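Local coordinates for pyocin S5 (Pseudomonas aeruginosa PAO1, PDB 6THK), which probably kills related bacteria by forming channels that depolarise the cytoplasmic membrane, as channel-forming colicins do, at residues K153-P156 against R162-L165; E242-L247 against V297-E302. The protein carries 1 engineered substitution. One frame throughout, in Å; residues are numbered along the deposited sequence.

Contact 1: residues K153-P156 against R162-L165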
# COMPACT_ATOMS: atom_id res chain seq x y z
N LYS A 153 14.80 88.24 26.99
CA LYS A 153 15.79 88.51 28.00
C LYS A 153 16.42 87.22 28.55
O LYS A 153 17.57 87.21 28.96
CB LYS A 153 15.17 89.35 29.12
N LYS A 154 15.67 86.14 28.56
CA LYS A 154 16.21 84.88 29.04
C LYS A 154 16.82 84.05 27.90
O LYS A 154 17.61 83.15 28.14
CB LYS A 154 15.13 84.07 29.73
N TYR A 155 16.46 84.39 26.67
CA TYR A 155 16.93 83.70 25.49
C TYR A 155 17.41 84.74 24.50
O TYR A 155 16.65 85.19 23.67
CB TYR A 155 15.77 82.95 24.89
CG TYR A 155 16.10 81.95 23.80
CD1 TYR A 155 17.03 80.96 24.00
CD2 TYR A 155 15.45 81.99 22.59
CE1 TYR A 155 17.31 80.05 23.01
CE2 TYR A 155 15.72 81.09 21.61
CZ TYR A 155 16.65 80.12 21.83
OH TYR A 155 16.91 79.23 20.84
N PRO A 156 18.68 85.09 24.58
CA PRO A 156 19.21 86.11 23.66
C PRO A 156 19.36 85.62 22.22
O PRO A 156 19.34 84.41 21.97
CB PRO A 156 20.58 86.45 24.26
CG PRO A 156 20.98 85.21 24.97
CD PRO A 156 19.72 84.61 25.51
N ARG A 162 23.38 79.87 18.16
CA ARG A 162 24.00 78.60 18.57
C ARG A 162 23.09 77.39 18.29
O ARG A 162 23.53 76.42 17.67
CB ARG A 162 24.38 78.64 20.06
CG ARG A 162 25.89 78.62 20.28
CD ARG A 162 26.22 78.42 21.73
NE ARG A 162 26.73 79.65 22.34
CZ ARG A 162 26.71 79.90 23.64
NH1 ARG A 162 26.18 79.01 24.49
NH2 ARG A 162 27.19 81.03 24.12
N ASP A 163 21.80 77.50 18.68
CA ASP A 163 20.76 76.49 18.49
C ASP A 163 20.45 76.23 17.02
O ASP A 163 20.23 75.08 16.63
CB ASP A 163 19.48 76.89 19.27
CG ASP A 163 19.67 76.86 20.78
OD1 ASP A 163 20.67 76.28 21.25
OD2 ASP A 163 18.78 77.37 21.50
N GLU A 164 20.48 77.32 16.21
CA GLU A 164 20.22 77.28 14.77
C GLU A 164 21.36 76.63 14.00
O GLU A 164 21.10 75.98 12.99
CB GLU A 164 19.87 78.67 14.24
CG GLU A 164 18.41 79.03 14.44
CD GLU A 164 17.42 77.97 14.01
OE1 GLU A 164 17.30 77.71 12.80
OE2 GLU A 164 16.78 77.37 14.90
N LEU A 165 22.61 76.78 14.49
CA LEU A 165 23.78 76.14 13.91
C LEU A 165 23.79 74.65 14.25
O LEU A 165 24.25 73.84 13.45
CB LEU A 165 25.07 76.83 14.36
CG LEU A 165 25.30 78.24 13.81
CD1 LEU A 165 26.36 78.97 14.59
CD2 LEU A 165 25.64 78.22 12.32

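Contact 2: residues E242-L247 against V297-E302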
# COMPACT_ATOMS: atom_id res chain seq x y z
N GLU A 242 -7.89 -8.74 4.06
CA GLU A 242 -8.88 -7.84 4.64
C GLU A 242 -8.19 -6.69 5.43
O GLU A 242 -8.54 -5.53 5.25
CB GLU A 242 -9.85 -8.60 5.56
CG GLU A 242 -11.17 -8.95 4.90
CD GLU A 242 -12.26 -9.42 5.85
OE1 GLU A 242 -12.90 -10.45 5.56
OE2 GLU A 242 -12.49 -8.74 6.88
N ARG A 243 -7.20 -7.04 6.27
CA ARG A 243 -6.42 -6.11 7.08
C ARG A 243 -5.62 -5.15 6.18
O ARG A 243 -5.62 -3.95 6.43
CB ARG A 243 -5.50 -6.86 8.06
CG ARG A 243 -4.62 -5.97 8.93
CD ARG A 243 -3.82 -6.75 9.95
NE ARG A 243 -4.55 -6.96 11.20
CZ ARG A 243 -3.99 -7.31 12.35
NH1 ARG A 243 -2.67 -7.50 12.42
NH2 ARG A 243 -4.73 -7.47 13.44
N ALA A 244 -4.99 -5.68 5.11
CA ALA A 244 -4.20 -4.85 4.18
C ALA A 244 -5.11 -3.91 3.40
O ALA A 244 -4.72 -2.77 3.16
CB ALA A 244 -3.40 -5.72 3.24
N THR A 245 -6.32 -4.38 3.04
CA THR A 245 -7.32 -3.58 2.34
C THR A 245 -7.79 -2.43 3.24
O THR A 245 -7.98 -1.31 2.75
CB THR A 245 -8.44 -4.48 1.81
OG1 THR A 245 -7.86 -5.43 0.90
CG2 THR A 245 -9.53 -3.71 1.09
N ARG A 246 -7.91 -2.69 4.56
CA ARG A 246 -8.32 -1.67 5.52
C ARG A 246 -7.29 -0.57 5.68
O ARG A 246 -7.67 0.61 5.72
CB ARG A 246 -8.69 -2.30 6.87
CG ARG A 246 -10.17 -2.66 6.95
CD ARG A 246 -10.56 -3.35 8.24
NE ARG A 246 -11.24 -4.62 7.99
CZ ARG A 246 -12.54 -4.76 7.73
NH1 ARG A 246 -13.33 -3.69 7.69
NH2 ARG A 246 -13.06 -5.96 7.51
N LEU A 247 -6.00 -0.92 5.70
CA LEU A 247 -4.91 0.04 5.81
C LEU A 247 -4.86 0.97 4.60
O LEU A 247 -4.79 2.18 4.77
CB LEU A 247 -3.55 -0.66 6.00
CG LEU A 247 -3.26 -1.27 7.37
CD1 LEU A 247 -1.91 -1.92 7.38
CD2 LEU A 247 -3.31 -0.22 8.47
N VAL A 297 -6.36 -1.96 -6.09
CA VAL A 297 -6.84 -2.72 -7.26
C VAL A 297 -6.29 -4.16 -7.20
O VAL A 297 -7.07 -5.12 -7.36
CB VAL A 297 -6.51 -2.00 -8.60
CG1 VAL A 297 -6.66 -2.94 -9.79
CG2 VAL A 297 -7.37 -0.76 -8.79
N LYS A 298 -4.97 -4.30 -6.95
CA LYS A 298 -4.30 -5.60 -6.84
C LYS A 298 -4.88 -6.39 -5.67
O LYS A 298 -5.11 -7.58 -5.81
CB LYS A 298 -2.76 -5.46 -6.67
CG LYS A 298 -2.05 -4.46 -7.58
CD LYS A 298 -1.68 -4.99 -8.97
CE LYS A 298 -2.36 -4.23 -10.11
NZ LYS A 298 -2.08 -2.76 -10.08
N LEU A 299 -5.15 -5.71 -4.52
CA LEU A 299 -5.73 -6.33 -3.32
C LEU A 299 -7.14 -6.85 -3.57
O LEU A 299 -7.49 -7.91 -3.05
CB LEU A 299 -5.74 -5.35 -2.13
CG LEU A 299 -4.42 -5.00 -1.42
CD1 LEU A 299 -4.69 -4.20 -0.17
CD2 LEU A 299 -3.61 -6.23 -1.06
N ASN A 300 -7.96 -6.11 -4.33
CA ASN A 300 -9.34 -6.46 -4.68
C ASN A 300 -9.38 -7.68 -5.57
O ASN A 300 -10.24 -8.53 -5.40
CB ASN A 300 -10.02 -5.30 -5.39
CG ASN A 300 -10.33 -4.12 -4.51
OD1 ASN A 300 -10.33 -4.19 -3.27
ND2 ASN A 300 -10.63 -3.00 -5.16
N ALA A 301 -8.43 -7.76 -6.51
CA ALA A 301 -8.29 -8.85 -7.46
C ALA A 301 -7.87 -10.13 -6.72
O ALA A 301 -8.50 -11.17 -6.91
CB ALA A 301 -7.27 -8.48 -8.52
N GLU A 302 -6.84 -10.01 -5.89
CA GLU A 302 -6.31 -11.11 -5.11
C GLU A 302 -7.36 -11.63 -4.14
O GLU A 302 -7.48 -12.82 -3.92
CB GLU A 302 -5.06 -10.65 -4.37
CG GLU A 302 -4.38 -11.72 -3.54
CD GLU A 302 -3.95 -12.92 -4.36
OE1 GLU A 302 -4.59 -13.97 -4.24
OE2 GLU A 302 -2.96 -12.81 -5.10
O HOH W 1 -9.45 -6.34 -1.39

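Contact 1: residues K153-P156 against R162-L165
Y155 and D163 meet across the short link between helix 149-154 and helix 157-212, a tight turn joining two consecutive helices, in which Y155 belongs to the turn and P156 takes the N-cap position of the longer helix. Their backbones stay well apart, with CA of Y155 10.8 Å from CA of D163, and the gap is spanned by the two side chains coming from opposite directions. The tyrosine does most of the reaching: its CG stands anti to the backbone N (chi1 -169°), which carries the phenol out to the second turn of the following helix.

Polar contact dominates. Y155 OH donates to D163 OD2 at 2.7 Å, and OD2 receives it on its anti lone pair, on the side away from OD1. The carboxylate oxygen sits at the ring edge, in the ring plane, and the two flat groups are turned 27° apart.

Further contacts surround the pair. The carbonyl O of Y155 accepts a hydrogen bond from W144 NE1. On the longer helix E164 forms a salt bridge with R167 and touches W140 and I143, while L165 packs on W140 and on P56, V57 and I60 of helix 42-87.

Beyond the hydroxyl, the ring meets the carboxylate along that same edge, where CE1 of Y155 comes to 3.4 Å from OD2 of D163.

Contact 2: residues E242-L247 against V297-E302
L299 reaches from helix 272-338 onto helix 237-267 and puts its CD1 methyl against A244 and T245. CD1 of L299 lies 4.0 Å from CB of A244 and 3.6 Å from the backbone C of the same residue. It is equally close to T245, 3.6 Å from OG1, so the methyl rests on backbone and hydroxyl as much as on carbon side chain. The side chains of T245 and L299 pass alongside one another, pointing opposite ways.

A water spans the polar flank of this contact, donating to T245 OG1 at 2.9 Å and to N300 OD1 at 3.0 Å. T245 OG1 also bonds to the carbonyl O of L241 one turn back; with OG1 beside the backbone N (chi1 -60°), the hydroxyl can serve both its own helix and the water.

The helices run antiparallel at 156°, their local axes 10.1 Å apart, within a segment predicted to be coiled coil. L299 also touches L241 and V248, making it a knob in the hole framed by L241, A244, T245 and V248, the i, i+3, i+4, i+7 positions of knobs-into-holes packing.

Farther round helix 237-267, L247 packs on L222 and A225 of helix 214-227, and R243 NH2 bonds to the carbonyl O of P230. On the side turned from L299, R246 NH2 makes a salt bridge to E242 OE2 at 2.9 Å, in the guanidinium plane but 33° out of that of the carboxylate.

In the fold
Both lie at the surface, but they share no helix and follow one another along the chain, their centres about 93 Å apart and nearest atoms about 78 Å. Contact 1 lies near one end of the elongated molecule, its centre about 87 Å from the centre of the chain, and ties the turn after helix 149-154 to helix 157-212 through one direct hydrogen bond from a phenol to a carboxylate. Contact 2 sits about 9 Å from that centre, pairing long antiparallel helices from sequence 50 residues apart; it buries 150 Å² against 71 Å², largely through one leucine methyl resting on backbone, hydroxyl and alanine CB, and its polar atoms meet through water. Neither lies at a zinc site.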